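DsbA family protein (Salmonella typhimurium, PDB 7JVE) acts as a trimeric thioredoxin-like enzyme with both thiol oxidase and disulfide isomerase activities. Local coordinates at residues A53-Q56 against A57-L61; Q64-A67 against E68-S72; K109-P112 against D113-F116; M211-G215 against T216-V220; M244-M247 against A248-K251. All blocks are in the same frame, centred on the assembly; numbering follows the deposited sequence.

Contact 1: A53-Q56 against A57-L61; sequences AQQQ and AYVQL. With EDO (1,2-ethanediol), chain M.
Gln54 lays its CG against the ring of Tyr58 one helical turn on, 3.7 Å from Tyr58 CE2. The Gln54 side chain leaves with CG anti to the backbone N (chi1 -171°) and then bends at chi2. That bend carries its amide past the ring instead of flat onto it, and the two planes stand 71° apart. A molecule of 1,2-ethanediol, probably from the crystallisation liquor, touches both the amide and the ring. Its O2 donates to Gln54 OE1 at 2.6 Å, and its C2 lies over the centre of one face of the Tyr58 ring. Leu61 CD1 touches the diol from further along the helix, 3.7 Å from its C1. On another side of the helix Val59 turns CG2 to the backbone O of Gln55, 3.4 Å away. The Gln55 amide oxygen is taken by the backbone N of Val235. Beneath the side chains run regular i to i+4 helix bonds, such as Tyr58 N to Gln54 O at 2.9 Å. A water joins Gln56 O to Gln60 NE2 on the exposed side. Both segments belong to helix 37-64. Tyr58 OH reaches Asp212 O in the loop before strand 218-223 and Lys162 of the second subunit, whose backbone also accepts from Gln54 NE2. Gln55 and Tyr58 rest on strand 234-237.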
loop_
_atom_site.group_PDB
_atom_site.type_symbol
_atom_site.label_atom_id
_atom_site.label_comp_id
_atom_site.label_asym_id
_atom_site.label_seq_id
_atom_site.Cartn_x
_atom_site.Cartn_y
_atom_site.Cartn_z
ATOM N N ALA A 53 22.290 -5.417 1.762
ATOM C CA ALA A 53 22.937 -4.865 2.946
ATOM C C ALA A 53 22.162 -5.227 4.209
ATOM O O ALA A 53 22.760 -5.553 5.242
ATOM C CB ALA A 53 23.070 -3.351 2.810
ATOM N N GLN A 54 20.834 -5.196 4.137
ATOM C CA GLN A 54 20.014 -5.575 5.288
ATOM C C GLN A 54 20.248 -7.032 5.666
ATOM O O GLN A 54 20.460 -7.355 6.842
ATOM C CB GLN A 54 18.532 -5.337 4.978
ATOM C CG GLN A 54 17.611 -5.497 6.174
ATOM C CD GLN A 54 17.553 -4.227 7.001
ATOM O OE1 GLN A 54 18.569 -3.551 7.171
ATOM N NE2 GLN A 54 16.361 -3.871 7.485
ATOM N N GLN A 55 20.190 -7.927 4.671
ATOM C CA GLN A 55 20.403 -9.354 4.894
ATOM C C GLN A 55 21.756 -9.607 5.542
ATOM O O GLN A 55 21.862 -10.337 6.537
ATOM C CB GLN A 55 20.302 -10.094 3.559
ATOM C CG GLN A 55 20.396 -11.634 3.579
ATOM C CD GLN A 55 19.349 -12.324 4.477
ATOM O OE1 GLN A 55 19.566 -13.443 4.935
ATOM N NE2 GLN A 55 18.252 -11.622 4.786
ATOM N N GLN A 56 22.807 -9.026 4.976
ATOM C CA GLN A 56 24.133 -9.185 5.550
ATOM C C GLN A 56 24.162 -8.750 7.009
ATOM O O GLN A 56 24.771 -9.423 7.853
ATOM C CB GLN A 56 25.143 -8.396 4.726
ATOM C CG GLN A 56 25.553 -9.118 3.433
ATOM C CD GLN A 56 26.263 -8.197 2.429
ATOM O OE1 GLN A 56 26.233 -6.968 2.565
ATOM N NE2 GLN A 56 26.911 -8.795 1.420
ATOM N N ALA A 57 23.495 -7.641 7.334
ATOM C CA ALA A 57 23.536 -7.144 8.709
ATOM C C ALA A 57 22.768 -8.062 9.649
ATOM O O ALA A 57 23.182 -8.256 10.795
ATOM C CB ALA A 57 22.976 -5.726 8.783
ATOM N N TYR A 58 21.635 -8.610 9.184
ATOM C CA TYR A 58 20.893 -9.597 9.970
ATOM C C TYR A 58 21.714 -10.861 10.194
ATOM O O TYR A 58 21.682 -11.443 11.287
ATOM C CB TYR A 58 19.571 -9.964 9.283
ATOM C CG TYR A 58 18.409 -9.061 9.623
ATOM C CD1 TYR A 58 18.082 -8.776 10.955
ATOM C CD2 TYR A 58 17.612 -8.516 8.614
ATOM C CE1 TYR A 58 17.010 -7.963 11.275
ATOM C CE2 TYR A 58 16.541 -7.702 8.925
ATOM C CZ TYR A 58 16.247 -7.428 10.241
ATOM O OH TYR A 58 15.190 -6.612 10.525
ATOM N N VAL A 59 22.440 -11.309 9.163
ATOM C CA VAL A 59 23.278 -12.492 9.315
ATOM C C VAL A 59 24.323 -12.268 10.405
ATOM O O VAL A 59 24.559 -13.143 11.252
ATOM C CB VAL A 59 23.928 -12.869 7.970
ATOM C CG1 VAL A 59 25.087 -13.828 8.212
ATOM C CG2 VAL A 59 22.893 -13.499 7.028
ATOM N N GLN A 60 24.954 -11.090 10.416
ATOM C CA GLN A 60 25.914 -10.784 11.470
ATOM C C GLN A 60 25.265 -10.871 12.843
ATOM O O GLN A 60 25.882 -11.363 13.792
ATOM C CB GLN A 60 26.524 -9.393 11.259
ATOM C CG GLN A 60 27.522 -9.331 10.124
ATOM C CD GLN A 60 28.735 -10.204 10.413
ATOM O OE1 GLN A 60 29.412 -10.030 11.430
ATOM N NE2 GLN A 60 28.988 -11.176 9.543
ATOM N N LEU A 61 24.025 -10.370 12.974
ATOM C CA LEU A 61 23.334 -10.424 14.262
ATOM C C LEU A 61 23.049 -11.864 14.673
ATOM O O LEU A 61 23.235 -12.228 15.844
ATOM C CB LEU A 61 22.038 -9.615 14.201
ATOM C CG LEU A 61 22.217 -8.099 14.054
ATOM C CD1 LEU A 61 20.868 -7.395 13.884
ATOM C CD2 LEU A 61 22.971 -7.544 15.266
HETATM C C1 EDO M . 19.649 -5.241 11.112
HETATM O O1 EDO M . 19.507 -4.070 11.922
HETATM C C2 EDO M . 19.355 -4.861 9.665
HETATM O O2 EDO M . 19.944 -3.574 9.354
HETATM O O HOH W 1 27.044 -10.926 6.947
#

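Contact 2: Q64-A67 against E68-S72; sequences QYRA and ELLSS
Helix 66-69 is a single short turn, held by Leu69 N to Tyr65 O at 2.9 Å and Leu70 N to Arg66 O at 2.9 Å. Tyr65 is the first residue past helix 37-64 and the N-cap of helix 66-69. Glu68 folds back toward this start. Its chain bends at chi2 (93°), which brings the carboxylate to the edge of the Tyr65 ring. There Glu68 OE1 lies near the ring plane, 3.4 Å from Tyr65 CD1, with the two planes 61° apart. The other oxygen, Glu68 OE2, accepts from a water at 3.2 Å. The same water donates to Gln64 O and accepts from Ala67 N at 3.0 Å, so it bridges the junction of the two helices. Gln64 CG covers part of one face of the Tyr65 ring. On another side of the turn, Leu70 CD1 packs on the aliphatic part of Arg66, 3.6 Å from Arg66 CG. In one of the two modelled conformers of this arginine, Arg66 NH2 bonds Pro223 O. Leu69 and Leu70 lie on strand 84-90, and Leu69 also meets Met222 of strand 218-223. Tyr65 and Glu68 face Leu207 of helix 199-210, and the Tyr65 ring meets His210 nearly in parallel. The short helix thus packs on the sheet and also touches helix 199-210.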
loop_
_atom_site.group_PDB
_atom_site.type_symbol
_atom_site.label_atom_id
_atom_site.label_comp_id
_atom_site.label_asym_id
_atom_site.label_seq_id
_atom_site.Cartn_x
_atom_site.Cartn_y
_atom_site.Cartn_z
ATOM N N GLN A 64 26.138 -13.346 16.011
ATOM C CA GLN A 64 26.479 -12.828 17.336
ATOM C C GLN A 64 25.587 -13.431 18.434
ATOM O O GLN A 64 26.058 -13.702 19.547
ATOM C CB GLN A 64 26.388 -11.303 17.334
ATOM C CG GLN A 64 26.699 -10.678 18.675
ATOM C CD GLN A 64 26.446 -9.171 18.740
ATOM O OE1 GLN A 64 26.284 -8.486 17.719
ATOM N NE2 GLN A 64 26.418 -8.648 19.959
ATOM N N TYR A 65 24.304 -13.665 18.151
ATOM C CA TYR A 65 23.383 -14.174 19.163
ATOM C C TYR A 65 23.069 -15.653 18.975
ATOM O O TYR A 65 22.014 -16.123 19.395
ATOM C CB TYR A 65 22.102 -13.334 19.191
ATOM C CG TYR A 65 22.401 -11.917 19.647
ATOM C CD1 TYR A 65 22.536 -11.604 20.994
ATOM C CD2 TYR A 65 22.594 -10.901 18.719
ATOM C CE1 TYR A 65 22.829 -10.306 21.404
ATOM C CE2 TYR A 65 22.893 -9.614 19.111
ATOM C CZ TYR A 65 23.014 -9.319 20.452
ATOM O OH TYR A 65 23.316 -8.031 20.816
ATOM N N ARG A 66 23.981 -16.403 18.360
ATOM C CA ARG A 66 23.750 -17.824 18.122
ATOM C C ARG A 66 23.315 -18.556 19.395
ATOM O O ARG A 66 22.351 -19.332 19.381
ATOM C CB ARG A 66 25.018 -18.462 17.543
ATOM C CG ARG A 66 24.863 -19.943 17.206
ATOM C CD ARG A 66 26.186 -20.578 16.756
ATOM N NE ARG A 66 26.079 -21.159 15.417
ATOM C CZ ARG A 66 26.631 -20.636 14.327
ATOM N NH1 ARG A 66 27.341 -19.523 14.412
ATOM N NH2 ARG A 66 26.477 -21.231 13.155
ATOM N N ALA A 67 24.024 -18.337 20.505
ATOM C CA ALA A 67 23.728 -19.122 21.698
ATOM C C ALA A 67 22.302 -18.875 22.166
ATOM O O ALA A 67 21.582 -19.817 22.527
ATOM C CB ALA A 67 24.738 -18.827 22.813
ATOM N N GLU A 68 21.871 -17.617 22.151
ATOM C CA GLU A 68 20.509 -17.298 22.542
ATOM C C GLU A 68 19.513 -17.868 21.539
ATOM O O GLU A 68 18.483 -18.429 21.929
ATOM C CB GLU A 68 20.355 -15.778 22.662
ATOM C CG GLU A 68 21.197 -15.194 23.789
ATOM C CD GLU A 68 22.587 -14.707 23.329
ATOM O OE1 GLU A 68 22.977 -13.580 23.712
ATOM O OE2 GLU A 68 23.278 -15.406 22.552
ATOM N N LEU A 69 19.802 -17.726 20.240
ATOM C CA LEU A 69 18.902 -18.242 19.213
ATOM C C LEU A 69 18.683 -19.744 19.366
ATOM O O LEU A 69 17.580 -20.246 19.126
ATOM C CB LEU A 69 19.459 -17.931 17.825
ATOM C CG LEU A 69 19.376 -16.477 17.347
ATOM C CD1 LEU A 69 20.254 -16.272 16.125
ATOM C CD2 LEU A 69 17.945 -16.076 17.048
ATOM N N LEU A 70 19.726 -20.481 19.749
ATOM C CA LEU A 70 19.677 -21.934 19.802
ATOM C C LEU A 70 19.508 -22.465 21.217
ATOM O O LEU A 70 19.630 -23.676 21.429
ATOM C CB LEU A 70 20.930 -22.534 19.168
ATOM C CG LEU A 70 21.306 -21.952 17.812
ATOM C CD1 LEU A 70 22.542 -22.634 17.282
ATOM C CD2 LEU A 70 20.154 -22.073 16.859
ATOM N N SER A 71 19.217 -21.582 22.175
ATOM C CA SER A 71 19.005 -21.953 23.570
ATOM C C SER A 71 18.160 -23.217 23.692
ATOM O O SER A 71 17.121 -23.347 23.043
ATOM C CB SER A 71 18.317 -20.797 24.305
ATOM O OG SER A 71 17.933 -21.204 25.606
ATOM N N SER A 72 18.625 -24.156 24.511
ATOM C CA SER A 72 17.791 -25.313 24.807
ATOM C C SER A 72 16.650 -24.979 25.767
ATOM O O SER A 72 15.900 -25.887 26.134
ATOM C CB SER A 72 18.636 -26.439 25.404
ATOM O OG SER A 72 19.353 -25.948 26.516
HETATM O O HOH W 2 25.958 -16.168 21.068
#

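Contact 3: K109-P112 against D113-F116; sequences KANP and DTRF
Asn111 meets the residues after it both through its side chain and through its backbone O, as the chain turns from helix 95-110 into strand 115-120. Its CB lies 4.0 Å from Thr114 CB and 4.2 Å from Phe116 CE1. Asp113 OD2 also comes near Asn111 CB, at 3.9 Å. From CB the side chain runs to CG anti to the carbonyl carbon (chi1 -67°), a torsion that sends the amide to Leu107 and helix 242-253. The amide divides its work between two helices. Asn111 ND2 donates to Leu107 O in the helix just left and to Gln246 OE1 on helix 242-253. Asn111 OD1 packs against Ile249 of that same helix. The backbone O of Asn111 closes a type I beta turn by accepting from Thr114 N at 3.1 Å. The donor stands above the carbonyl plane, 58° out of it, so the bond is not directed at a lone pair. A water also donates to Asn111 O, at 2.9 Å, and to Thr114 O. The rim of the Phe116 ring faces Asn111 O in the ring plane, with Phe116 CE1 3.7 Å away. Asp113 curls back over the turn. Its OD2 is 3.4 Å from Asn111 C, and its OD1 forms a long, weak ion pair with Lys253. This turn lies inside the beta-alpha-beta unit of strand 84-90, helix 95-110 and strand 115-120. One carbonyl oxygen thus has two hydrogen-bond donors and an aromatic edge about it, so the buried polar atoms of Asn111 have partners at this turn.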
loop_
_atom_site.group_PDB
_atom_site.type_symbol
_atom_site.label_atom_id
_atom_site.label_comp_id
_atom_site.label_asym_id
_atom_site.label_seq_id
_atom_site.Cartn_x
_atom_site.Cartn_y
_atom_site.Cartn_z
ATOM N N LYS A 109 7.428 -31.818 8.926
ATOM C CA LYS A 109 7.305 -33.204 8.505
ATOM C C LYS A 109 8.354 -33.545 7.466
ATOM O O LYS A 109 8.894 -34.654 7.467
ATOM C CB LYS A 109 5.902 -33.481 7.963
ATOM C CG LYS A 109 4.826 -33.295 9.014
ATOM C CD LYS A 109 3.713 -34.331 8.861
ATOM C CE LYS A 109 2.344 -33.746 9.202
ATOM N NZ LYS A 109 1.245 -34.712 8.892
ATOM N N ALA A 110 8.659 -32.607 6.575
ATOM C CA ALA A 110 9.593 -32.888 5.497
ATOM C C ALA A 110 11.043 -32.833 5.942
ATOM O O ALA A 110 11.917 -33.253 5.181
ATOM C CB ALA A 110 9.382 -31.911 4.344
ATOM N N ASN A 111 11.325 -32.326 7.140
ATOM C CA ASN A 111 12.695 -32.168 7.635
ATOM C C ASN A 111 12.797 -32.702 9.062
ATOM O O ASN A 111 13.052 -31.944 10.008
ATOM C CB ASN A 111 13.126 -30.701 7.561
ATOM C CG ASN A 111 13.251 -30.199 6.119
ATOM O OD1 ASN A 111 14.315 -30.317 5.490
ATOM N ND2 ASN A 111 12.164 -29.636 5.591
ATOM N N PRO A 112 12.597 -34.014 9.257
ATOM C CA PRO A 112 12.649 -34.575 10.618
ATOM C C PRO A 112 14.032 -34.518 11.241
ATOM O O PRO A 112 14.163 -34.685 12.461
ATOM C CB PRO A 112 12.197 -36.021 10.413
ATOM C CG PRO A 112 12.639 -36.336 9.027
ATOM C CD PRO A 112 12.388 -35.064 8.246
ATOM N N ASP A 113 15.052 -34.276 10.436
ATOM C CA ASP A 113 16.445 -34.195 10.848
ATOM C C ASP A 113 16.858 -32.799 11.294
ATOM O O ASP A 113 18.005 -32.619 11.716
ATOM C CB ASP A 113 17.322 -34.627 9.677
ATOM C CG ASP A 113 17.154 -33.702 8.457
ATOM O OD1 ASP A 113 18.192 -33.303 7.876
ATOM O OD2 ASP A 113 15.998 -33.348 8.105
ATOM N N THR A 114 15.967 -31.810 11.187
ATOM C CA THR A 114 16.286 -30.413 11.427
ATOM C C THR A 114 15.577 -29.947 12.690
ATOM O O THR A 114 14.474 -30.395 13.005
ATOM C CB THR A 114 15.884 -29.558 10.212
ATOM O OG1 THR A 114 16.729 -29.868 9.095
ATOM C CG2 THR A 114 15.964 -28.065 10.502
ATOM N N ARG A 115 16.230 -29.066 13.434
ATOM C CA ARG A 115 15.686 -28.572 14.687
ATOM C C ARG A 115 14.872 -27.301 14.444
ATOM O O ARG A 115 15.370 -26.348 13.831
ATOM C CB ARG A 115 16.816 -28.305 15.688
ATOM C CG ARG A 115 16.353 -27.978 17.090
ATOM C CD ARG A 115 17.516 -27.672 18.018
ATOM N NE ARG A 115 17.040 -27.197 19.311
ATOM C CZ ARG A 115 17.644 -26.257 20.029
ATOM N NH1 ARG A 115 18.754 -25.688 19.572
ATOM N NH2 ARG A 115 17.124 -25.862 21.190
ATOM N N PHE A 116 13.629 -27.290 14.925
ATOM C CA PHE A 116 12.759 -26.124 14.809
ATOM C C PHE A 116 12.528 -25.549 16.203
ATOM O O PHE A 116 12.024 -26.243 17.095
ATOM C CB PHE A 116 11.442 -26.482 14.121
ATOM C CG PHE A 116 11.594 -26.842 12.663
ATOM C CD1 PHE A 116 12.057 -28.103 12.288
ATOM C CD2 PHE A 116 11.278 -25.918 11.660
ATOM C CE1 PHE A 116 12.195 -28.448 10.937
ATOM C CE2 PHE A 116 11.404 -26.254 10.316
ATOM C CZ PHE A 116 11.869 -27.518 9.947
HETATM O O HOH W 3 11.725 -31.523 12.592
#

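Contact 4: M211-G215 against T216-V220; sequences MDFSG and TPAFV. With EDO (1,2-ethanediol), chain M.
Phe213 presents one face to Ala218 CB, which sits 3.7 Å from the ring centroid and 8° off the ring normal. This is a CH-pi contact almost over the ring centre. Val220 CG2 comes to the edge of the same ring, 3.7 Å from Phe213 CE2. Met211 CB lies over the opposite face, offset toward the rim, so the ring is held between Met211 and the strand. The backbone sets these positions. Thr216 N donates to Phe213 O at 2.9 Å and closes a type II beta turn, in which Gly215 takes a positive phi. Thr216 OG1 stands between its own backbone N and carbonyl carbon (chi1 67°), and this places it 3.1 Å from Phe213 O. A water near Thr216 OG1 also donates to Asp212 O. Just before the turn, Asp212 ends helix 199-210 in a Schellman motif. Its OD2 accepts from the O1 of 1,2-ethanediol at 2.5 Å and forms a salt bridge with Lys162 of the second subunit. Phe89 packs edge-to-face with the Phe213 ring. Pro217 touches Cys94 and Cys97, the disulfide of the CxxC motif. Thr216-Pro217 probably occupies the place of the thioredoxin cis-proline loop, but the peptide is modelled trans. One ring lies between two aliphatic groups, next to a polar turn, and the Asp212 carboxylate probably gains from the lysine charge at the subunit boundary.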
loop_
_atom_site.group_PDB
_atom_site.type_symbol
_atom_site.label_atom_id
_atom_site.label_comp_id
_atom_site.label_asym_id
_atom_site.label_seq_id
_atom_site.Cartn_x
_atom_site.Cartn_y
_atom_site.Cartn_z
ATOM N N MET A 211 18.007 -8.779 17.901
ATOM C CA MET A 211 18.053 -9.234 16.518
ATOM C C MET A 211 17.474 -8.208 15.559
ATOM O O MET A 211 17.472 -8.448 14.352
ATOM C CB MET A 211 17.309 -10.561 16.375
ATOM C CG MET A 211 18.089 -11.752 16.934
ATOM S SD MET A 211 19.639 -12.046 16.055
ATOM C CE MET A 211 19.016 -12.218 14.393
ATOM N N ASP A 212 16.984 -7.075 16.067
ATOM C CA ASP A 212 16.247 -6.107 15.262
ATOM C C ASP A 212 15.033 -6.757 14.589
ATOM O O ASP A 212 14.747 -6.515 13.416
ATOM C CB ASP A 212 17.175 -5.436 14.234
ATOM C CG ASP A 212 16.626 -4.109 13.723
ATOM O OD1 ASP A 212 15.649 -3.591 14.305
ATOM O OD2 ASP A 212 17.145 -3.585 12.722
ATOM N N PHE A 213 14.309 -7.583 15.350
ATOM C CA PHE A 213 13.025 -8.166 14.963
ATOM C C PHE A 213 11.858 -7.607 15.768
ATOM O O PHE A 213 10.786 -8.224 15.791
ATOM C CB PHE A 213 13.022 -9.691 15.175
ATOM C CG PHE A 213 13.989 -10.460 14.304
ATOM C CD1 PHE A 213 14.400 -9.966 13.082
ATOM C CD2 PHE A 213 14.451 -11.707 14.715
ATOM C CE1 PHE A 213 15.256 -10.694 12.284
ATOM C CE2 PHE A 213 15.322 -12.425 13.928
ATOM C CZ PHE A 213 15.733 -11.916 12.719
ATOM N N SER A 214 12.040 -6.510 16.491
ATOM C CA SER A 214 10.967 -6.044 17.370
ATOM C C SER A 214 9.709 -5.743 16.562
ATOM O O SER A 214 9.735 -4.950 15.613
ATOM C CB SER A 214 11.407 -4.809 18.147
ATOM O OG SER A 214 10.554 -4.607 19.255
ATOM N N GLY A 215 8.602 -6.387 16.931
ATOM C CA GLY A 215 7.375 -6.164 16.202
ATOM C C GLY A 215 7.291 -6.846 14.856
ATOM O O GLY A 215 6.294 -6.657 14.165
ATOM N N THR A 216 8.286 -7.635 14.461
ATOM C CA THR A 216 8.349 -8.202 13.113
ATOM C C THR A 216 8.679 -9.691 13.167
ATOM O O THR A 216 9.846 -10.062 13.422
ATOM C CB THR A 216 9.358 -7.445 12.239
ATOM O OG1 THR A 216 10.683 -7.643 12.729
ATOM C CG2 THR A 216 9.057 -5.907 12.178
ATOM N N PRO A 217 7.717 -10.574 12.911
ATOM C CA PRO A 217 8.020 -12.012 12.855
ATOM C C PRO A 217 9.075 -12.332 11.799
ATOM O O PRO A 217 9.182 -11.655 10.771
ATOM C CB PRO A 217 6.668 -12.645 12.504
ATOM C CG PRO A 217 5.651 -11.633 12.991
ATOM C CD PRO A 217 6.296 -10.297 12.645
ATOM N N ALA A 218 9.858 -13.383 12.063
ATOM C CA ALA A 218 11.000 -13.721 11.213
ATOM C C ALA A 218 11.465 -15.140 11.491
ATOM O O ALA A 218 11.178 -15.719 12.546
ATOM C CB ALA A 218 12.185 -12.758 11.416
ATOM N N PHE A 219 12.186 -15.684 10.513
ATOM C CA PHE A 219 12.891 -16.958 10.598
ATOM C C PHE A 219 14.385 -16.693 10.550
ATOM O O PHE A 219 14.839 -15.875 9.744
ATOM C CB PHE A 219 12.554 -17.892 9.424
ATOM C CG PHE A 219 11.119 -18.310 9.359
ATOM C CD1 PHE A 219 10.200 -17.557 8.635
ATOM C CD2 PHE A 219 10.686 -19.457 9.998
ATOM C CE1 PHE A 219 8.883 -17.933 8.562
ATOM C CE2 PHE A 219 9.351 -19.840 9.930
ATOM C CZ PHE A 219 8.448 -19.076 9.218
ATOM N N VAL A 220 15.145 -17.410 11.379
ATOM C CA VAL A 220 16.591 -17.525 11.241
ATOM C C VAL A 220 16.930 -18.986 10.987
ATOM O O VAL A 220 16.606 -19.864 11.803
ATOM C CB VAL A 220 17.357 -17.027 12.474
ATOM C CG1 VAL A 220 18.851 -16.933 12.123
ATOM C CG2 VAL A 220 16.802 -15.698 12.960
HETATM C C1 EDO M . 19.649 -5.241 11.112
HETATM O O1 EDO M . 19.507 -4.070 11.922
HETATM C C2 EDO M . 19.355 -4.861 9.665
HETATM O O2 EDO M . 19.944 -3.574 9.354
HETATM O O HOH W 4 12.121 -4.837 13.291
#

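Contact 5: M244-M247 against A248-K251; sequences MLQM and AIQK
Ala248 sets its CB 3.5 Å from Leu245 O, on the side of the helix that faces the sheet. There it rests on Thr234, Ile236 and Val221. Its N donates to Met244 O in the first of four successive i to i+4 bonds. Ile249 follows, with its N bonded to Leu245 O at 3.0 Å and its CG1 only 3.3 Å from the same oxygen. The other branch, CG2, is anti to the backbone N and points at the Gln246 amide, 3.8 Å from Gln246 NE2. Ile249 also packs on Leu107. Helix 242-253 is the C-terminal helix of the thioredoxin fold here, and it packs on the same side of the central sheet as helix 95-110. Gln250 comes next. Its side chain bends at chi2 (-58°), which turns OE1 back toward Gln246 NE2 at 3.2 Å. This amide-to-amide bond is weak, with an N-H...O angle of 128° and the planes 44° apart. Each amide has a further partner: Gln246 OE1 is held by Asn111, and Gln250 OE1 accepts from Lys253 NZ. The backbone N of Gln250 donates to Gln246 O at 3.0 Å. Last is Lys251, whose N donates to Met247 O at 2.9 Å. Lys251 CB lies 3.5 Å from Met247 O, while the long chain leads off to Thr234 OG1.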
loop_
_atom_site.group_PDB
_atom_site.type_symbol
_atom_site.label_atom_id
_atom_site.label_comp_id
_atom_site.label_asym_id
_atom_site.label_seq_id
_atom_site.Cartn_x
_atom_site.Cartn_y
_atom_site.Cartn_z
ATOM N N MET A 244 11.217 -21.331 -0.225
ATOM C CA MET A 244 12.250 -20.426 0.255
ATOM C C MET A 244 12.848 -20.937 1.571
ATOM O O MET A 244 14.071 -20.949 1.754
ATOM C CB MET A 244 11.656 -19.024 0.415
ATOM C CG MET A 244 12.672 -17.961 0.780
ATOM S SD MET A 244 13.686 -17.640 -0.708
ATOM C CE MET A 244 12.443 -17.076 -1.867
ATOM N N LEU A 245 11.998 -21.386 2.493
ATOM C CA LEU A 245 12.514 -21.922 3.743
ATOM C C LEU A 245 13.291 -23.212 3.503
ATOM O O LEU A 245 14.308 -23.461 4.159
ATOM C CB LEU A 245 11.371 -22.145 4.734
ATOM C CG LEU A 245 10.908 -20.890 5.473
ATOM C CD1 LEU A 245 9.591 -21.157 6.189
ATOM C CD2 LEU A 245 11.974 -20.374 6.448
ATOM N N GLN A 246 12.838 -24.037 2.555
ATOM C CA GLN A 246 13.549 -25.276 2.265
ATOM C C GLN A 246 14.947 -24.997 1.708
ATOM O O GLN A 246 15.914 -25.669 2.084
ATOM C CB GLN A 246 12.751 -26.145 1.287
ATOM C CG GLN A 246 13.313 -27.592 1.172
ATOM C CD GLN A 246 13.260 -28.346 2.526
ATOM O OE1 GLN A 246 12.181 -28.546 3.096
ATOM N NE2 GLN A 246 14.416 -28.763 3.027
ATOM N N MET A 247 15.079 -24.019 0.801
ATOM C CA MET A 247 16.409 -23.707 0.272
ATOM C C MET A 247 17.347 -23.240 1.382
ATOM O O MET A 247 18.512 -23.650 1.434
ATOM C CB MET A 247 16.326 -22.660 -0.858
ATOM C CG MET A 247 15.605 -23.131 -2.152
ATOM S SD MET A 247 15.619 -21.953 -3.588
ATOM C CE MET A 247 14.436 -20.621 -3.091
ATOM N N ALA A 248 16.835 -22.426 2.307
ATOM C CA ALA A 248 17.625 -21.965 3.441
ATOM C C ALA A 248 18.064 -23.130 4.322
ATOM O O ALA A 248 19.186 -23.135 4.847
ATOM C CB ALA A 248 16.814 -20.961 4.272
ATOM N N ILE A 249 17.187 -24.127 4.501
ATOM C CA ILE A 249 17.550 -25.323 5.260
ATOM C C ILE A 249 18.692 -26.062 4.569
ATOM O O ILE A 249 19.669 -26.462 5.206
ATOM C CB ILE A 249 16.314 -26.225 5.458
ATOM C CG1 ILE A 249 15.349 -25.596 6.476
ATOM C CG2 ILE A 249 16.710 -27.636 5.876
ATOM C CD1 ILE A 249 13.972 -26.251 6.498
ATOM N N GLN A 250 18.597 -26.242 3.255
ATOM C CA GLN A 250 19.646 -26.982 2.556
ATOM C C GLN A 250 20.969 -26.225 2.596
ATOM O O GLN A 250 22.037 -26.832 2.731
ATOM C CB GLN A 250 19.217 -27.283 1.113
ATOM C CG GLN A 250 17.954 -28.134 1.035
ATOM C CD GLN A 250 18.112 -29.484 1.765
ATOM O OE1 GLN A 250 17.399 -29.778 2.733
ATOM N NE2 GLN A 250 19.046 -30.302 1.296
ATOM N N LYS A 251 20.912 -24.896 2.505
ATOM C CA LYS A 251 22.115 -24.083 2.621
ATOM C C LYS A 251 22.721 -24.197 4.018
ATOM O O LYS A 251 23.952 -24.195 4.169
ATOM C CB LYS A 251 21.757 -22.640 2.272
ATOM C CG LYS A 251 22.786 -21.576 2.545
ATOM C CD LYS A 251 22.269 -20.269 1.933
ATOM C CE LYS A 251 22.713 -19.039 2.708
ATOM N NZ LYS A 251 21.967 -17.813 2.273
#

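In the fold
All five contacts are local and follow in series along the chain; none encloses or crosses another. Contact 1 lies near the end of the long helix 37-64, and contact 2 is the next short helix, their centres about 16 Å apart. Contact 3 closes the turn from helix 95-110 into strand 115-120, and Arg115 bonds back to the backbone of Leu70 and Ser71 in contact 2. Contact 4 closes the turn into strand 218-223. Its Asp212 meets Tyr58 of contact 1, its Met211 touches Tyr65 of contact 2, and contacts 1 and 4 both reach the second subunit. Contact 5, in the last helix, touches contact 3 through Gln246 and contact 4 through Leu245 on Phe219.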